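PDB 1Y9Z: alkaline serine protease from Pseudoalteromonas sp., which probably cleaves peptide bonds as a subtilisin-like serine protease of a cold-adapted Antarctic bacterium. Local coordinates for residues 164-178 / 189-201. Numbering follows the deposited sequence.
Sequences SYSYPASYDSVMSVA and FSQYTDQVEISGP. With NA (sodium ion), chain F; NA (sodium ion), chain E.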
# COMPACT_ATOMS: atom_id res chain seq x y z
N SER A 164 18.30 7.14 -6.16
CA SER A 164 19.04 5.90 -6.27
C SER A 164 18.27 4.80 -6.97
O SER A 164 17.04 4.74 -6.93
CB SER A 164 19.50 5.41 -4.89
OG SER A 164 18.40 5.07 -4.07
N TYR A 165 19.02 3.93 -7.64
CA TYR A 165 18.44 2.80 -8.35
C TYR A 165 18.32 1.61 -7.40
O TYR A 165 19.29 1.23 -6.75
CB TYR A 165 19.32 2.36 -9.51
CG TYR A 165 19.38 3.31 -10.67
CD1 TYR A 165 18.25 3.57 -11.45
CD2 TYR A 165 20.57 3.93 -11.02
CE1 TYR A 165 18.32 4.42 -12.55
CE2 TYR A 165 20.65 4.79 -12.11
CZ TYR A 165 19.52 5.03 -12.87
OH TYR A 165 19.60 5.86 -13.96
N SER A 166 17.12 1.05 -7.31
CA SER A 166 16.89 -0.13 -6.49
C SER A 166 16.77 -1.27 -7.50
O SER A 166 16.17 -1.11 -8.56
CB SER A 166 15.60 0.00 -5.69
OG SER A 166 15.36 -1.16 -4.92
N TYR A 167 17.34 -2.42 -7.17
CA TYR A 167 17.28 -3.58 -8.05
C TYR A 167 16.52 -4.68 -7.33
O TYR A 167 16.61 -4.80 -6.11
CB TYR A 167 18.71 -4.01 -8.41
CG TYR A 167 19.45 -2.94 -9.19
CD1 TYR A 167 19.39 -2.89 -10.58
CD2 TYR A 167 20.16 -1.94 -8.52
CE1 TYR A 167 20.01 -1.86 -11.30
CE2 TYR A 167 20.78 -0.90 -9.23
CZ TYR A 167 20.70 -0.88 -10.61
OH TYR A 167 21.30 0.15 -11.32
N PRO A 168 15.81 -5.55 -8.07
CA PRO A 168 15.67 -5.64 -9.53
C PRO A 168 14.86 -4.59 -10.30
O PRO A 168 14.91 -4.60 -11.54
CB PRO A 168 15.09 -7.03 -9.71
CG PRO A 168 14.15 -7.13 -8.55
CD PRO A 168 14.99 -6.58 -7.41
N ALA A 169 14.14 -3.72 -9.63
CA ALA A 169 13.33 -2.72 -10.33
C ALA A 169 14.07 -1.95 -11.42
O ALA A 169 13.51 -1.70 -12.49
CB ALA A 169 12.73 -1.74 -9.34
N SER A 170 15.32 -1.60 -11.16
CA SER A 170 16.08 -0.80 -12.11
C SER A 170 16.74 -1.50 -13.30
O SER A 170 17.49 -0.86 -14.05
CB SER A 170 17.09 0.04 -11.34
OG SER A 170 16.39 0.89 -10.43
N TYR A 171 16.49 -2.79 -13.48
CA TYR A 171 17.01 -3.52 -14.64
C TYR A 171 15.98 -3.27 -15.75
O TYR A 171 14.80 -3.07 -15.46
CB TYR A 171 17.07 -5.03 -14.36
CG TYR A 171 18.18 -5.46 -13.43
CD1 TYR A 171 17.90 -6.26 -12.32
CD2 TYR A 171 19.51 -5.11 -13.68
CE1 TYR A 171 18.92 -6.69 -11.48
CE2 TYR A 171 20.53 -5.55 -12.84
CZ TYR A 171 20.23 -6.34 -11.74
OH TYR A 171 21.23 -6.78 -10.91
N ASP A 172 16.41 -3.27 -17.00
CA ASP A 172 15.49 -3.02 -18.11
C ASP A 172 14.42 -4.09 -18.30
O ASP A 172 13.39 -3.83 -18.93
CB ASP A 172 16.27 -2.85 -19.42
CG ASP A 172 17.06 -1.56 -19.45
OD1 ASP A 172 16.48 -0.50 -19.16
OD2 ASP A 172 18.27 -1.61 -19.78
N SER A 173 14.65 -5.28 -17.77
CA SER A 173 13.71 -6.39 -17.90
C SER A 173 12.60 -6.38 -16.85
O SER A 173 11.72 -7.24 -16.87
CB SER A 173 14.47 -7.71 -17.79
OG SER A 173 15.08 -7.82 -16.51
N VAL A 174 12.65 -5.40 -15.96
CA VAL A 174 11.68 -5.30 -14.87
C VAL A 174 10.97 -3.95 -14.84
O VAL A 174 11.58 -2.91 -15.09
CB VAL A 174 12.40 -5.49 -13.51
CG1 VAL A 174 11.40 -5.49 -12.37
CG2 VAL A 174 13.21 -6.78 -13.53
N MET A 175 9.67 -3.97 -14.53
CA MET A 175 8.91 -2.73 -14.42
C MET A 175 9.17 -2.12 -13.05
O MET A 175 8.89 -2.75 -12.03
CB MET A 175 7.40 -2.98 -14.56
CG MET A 175 6.95 -3.49 -15.91
SD MET A 175 5.14 -3.53 -16.02
CE MET A 175 4.79 -1.84 -16.49
N SER A 176 9.71 -0.91 -13.02
CA SER A 176 9.97 -0.22 -11.76
C SER A 176 8.72 0.57 -11.39
O SER A 176 8.29 1.45 -12.13
CB SER A 176 11.16 0.73 -11.91
OG SER A 176 11.38 1.45 -10.71
N VAL A 177 8.15 0.25 -10.23
CA VAL A 177 6.91 0.88 -9.78
C VAL A 177 7.07 1.95 -8.70
O VAL A 177 7.71 1.72 -7.67
CB VAL A 177 5.94 -0.19 -9.24
CG1 VAL A 177 4.64 0.45 -8.79
CG2 VAL A 177 5.68 -1.23 -10.31
N ALA A 178 6.47 3.11 -8.95
CA ALA A 178 6.49 4.24 -8.02
C ALA A 178 5.17 4.29 -7.24
O ALA A 178 4.17 3.69 -7.64
CB ALA A 178 6.69 5.54 -8.78
N PHE A 189 8.51 9.67 -0.34
CA PHE A 189 9.53 8.64 -0.15
C PHE A 189 9.86 7.83 -1.40
O PHE A 189 10.88 7.14 -1.44
CB PHE A 189 9.09 7.66 0.95
CG PHE A 189 7.80 6.94 0.64
CD1 PHE A 189 6.62 7.29 1.28
CD2 PHE A 189 7.76 5.94 -0.33
CE1 PHE A 189 5.42 6.66 0.96
CE2 PHE A 189 6.56 5.30 -0.66
CZ PHE A 189 5.39 5.66 -0.01
N SER A 190 8.99 7.89 -2.40
CA SER A 190 9.17 7.11 -3.62
C SER A 190 10.39 7.53 -4.43
O SER A 190 10.45 8.65 -4.93
CB SER A 190 7.90 7.18 -4.47
OG SER A 190 7.92 6.24 -5.52
N GLN A 191 11.35 6.63 -4.56
CA GLN A 191 12.56 6.93 -5.32
C GLN A 191 12.24 7.30 -6.76
O GLN A 191 11.41 6.66 -7.41
CB GLN A 191 13.53 5.73 -5.26
CG GLN A 191 14.26 5.65 -3.92
CD GLN A 191 14.98 4.33 -3.71
OE1 GLN A 191 15.80 3.91 -4.52
NE2 GLN A 191 14.68 3.68 -2.59
N TYR A 192 12.89 8.35 -7.25
CA TYR A 192 12.66 8.82 -8.61
C TYR A 192 13.88 8.55 -9.48
O TYR A 192 14.99 9.00 -9.19
CB TYR A 192 12.33 10.32 -8.59
CG TYR A 192 13.37 11.20 -7.92
CD1 TYR A 192 13.45 11.29 -6.53
CD2 TYR A 192 14.28 11.93 -8.68
CE1 TYR A 192 14.43 12.09 -5.91
CE2 TYR A 192 15.25 12.72 -8.09
CZ TYR A 192 15.32 12.80 -6.71
OH TYR A 192 16.29 13.59 -6.13
N THR A 193 13.67 7.81 -10.56
CA THR A 193 14.77 7.45 -11.47
C THR A 193 14.26 7.41 -12.90
O THR A 193 13.06 7.47 -13.14
CB THR A 193 15.32 6.05 -11.16
OG1 THR A 193 14.41 5.06 -11.65
CG2 THR A 193 15.51 5.85 -9.66
N ASP A 194 15.19 7.29 -13.85
CA ASP A 194 14.78 7.20 -15.24
C ASP A 194 14.30 5.80 -15.59
O ASP A 194 13.96 5.51 -16.73
CB ASP A 194 15.91 7.65 -16.19
CG ASP A 194 17.22 6.91 -15.97
OD1 ASP A 194 17.27 5.97 -15.17
OD2 ASP A 194 18.21 7.29 -16.63
N GLN A 195 14.27 4.93 -14.58
CA GLN A 195 13.77 3.56 -14.75
C GLN A 195 12.31 3.49 -14.31
O GLN A 195 11.56 2.64 -14.79
CB GLN A 195 14.59 2.56 -13.93
CG GLN A 195 15.88 2.08 -14.59
CD GLN A 195 15.64 1.09 -15.72
OE1 GLN A 195 14.78 0.22 -15.63
NE2 GLN A 195 16.44 1.20 -16.78
N VAL A 196 11.90 4.37 -13.39
CA VAL A 196 10.51 4.38 -12.91
C VAL A 196 9.63 4.37 -14.15
O VAL A 196 9.73 5.25 -15.02
CB VAL A 196 10.22 5.62 -12.04
CG1 VAL A 196 8.71 5.72 -11.76
CG2 VAL A 196 10.96 5.48 -10.71
N GLU A 197 8.77 3.37 -14.22
CA GLU A 197 7.93 3.14 -15.39
C GLU A 197 6.44 3.38 -15.23
O GLU A 197 5.77 3.83 -16.17
CB GLU A 197 8.17 1.69 -15.83
CG GLU A 197 7.86 1.35 -17.26
CD GLU A 197 8.41 -0.02 -17.62
OE1 GLU A 197 9.56 -0.31 -17.24
OE2 GLU A 197 7.70 -0.80 -18.28
N ILE A 198 5.90 3.07 -14.06
CA ILE A 198 4.47 3.23 -13.85
C ILE A 198 4.22 3.42 -12.36
O ILE A 198 5.06 3.08 -11.53
CB ILE A 198 3.74 1.97 -14.39
CG1 ILE A 198 2.26 2.26 -14.59
CG2 ILE A 198 3.95 0.79 -13.44
CD1 ILE A 198 1.56 1.21 -15.44
N SER A 199 3.06 3.99 -12.02
CA SER A 199 2.71 4.25 -10.63
C SER A 199 1.51 3.45 -10.14
O SER A 199 0.67 3.01 -10.93
CB SER A 199 2.40 5.74 -10.43
OG SER A 199 3.53 6.54 -10.75
N GLY A 200 1.46 3.29 -8.83
CA GLY A 200 0.36 2.58 -8.21
C GLY A 200 0.10 3.15 -6.83
O GLY A 200 0.92 3.90 -6.30
N PRO A 201 -1.06 2.84 -6.23
CA PRO A 201 -1.41 3.34 -4.89
C PRO A 201 -0.35 2.88 -3.89
O PRO A 201 -0.09 1.68 -3.76
CB PRO A 201 -2.77 2.69 -4.64
CG PRO A 201 -3.36 2.59 -6.03
CD PRO A 201 -2.18 2.11 -6.84
NA NA F . 11.48 0.05 -15.28
NA NA E . 13.26 -1.45 -14.83
O HOH W 1 14.05 2.60 -10.36
O HOH W 2 13.44 -0.16 -18.17
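Q195 reaches past S170 into the turns of 164-178, where its long, neutral side chain serves both a metal and a carboxylate. CB lies near S170 CA; CG packs on S170 CB and, like CD, borders S170 O. A turn about CB-CG (chi2 -74°) swings the amide into the loop, where Q195 OE1 binds a sodium ion at 2.4 Å, joining the carbonyls of A169, Y171 and V174. Q195 NE2 donates almost straight to D172 OD1 (2.9 Å), from above the carboxylate plane. A second modelled sodium position, probably an alternative, has E197 OE1, Q195 O and, at long range, V174 O; E197 OE2 is salt-bridged to R395. Nearby, Y165 OH donates to D194 OD1 (2.6 Å), and T193 CB lies obliquely against the ring, 3.7 Å from Y165 CE1. T193 OG1 accepts from Q195 N and V196 N and meets a water shared with S170 OG and S176 OG; a valine here would probably leave Q195 N without its hydroxyl acceptor and take one of the water's three partners. Small A178 CB fits between V196 CG1 and S190 OG, itself hydrogen-bonded to A179 N. Bonds E197 N to S176 O, A178 N to I198 O and G200 N to A178 O pair the strands in parallel within the subtilisin-like alpha/beta domain, beside a loop-bound monovalent cation site like that of subtilisins.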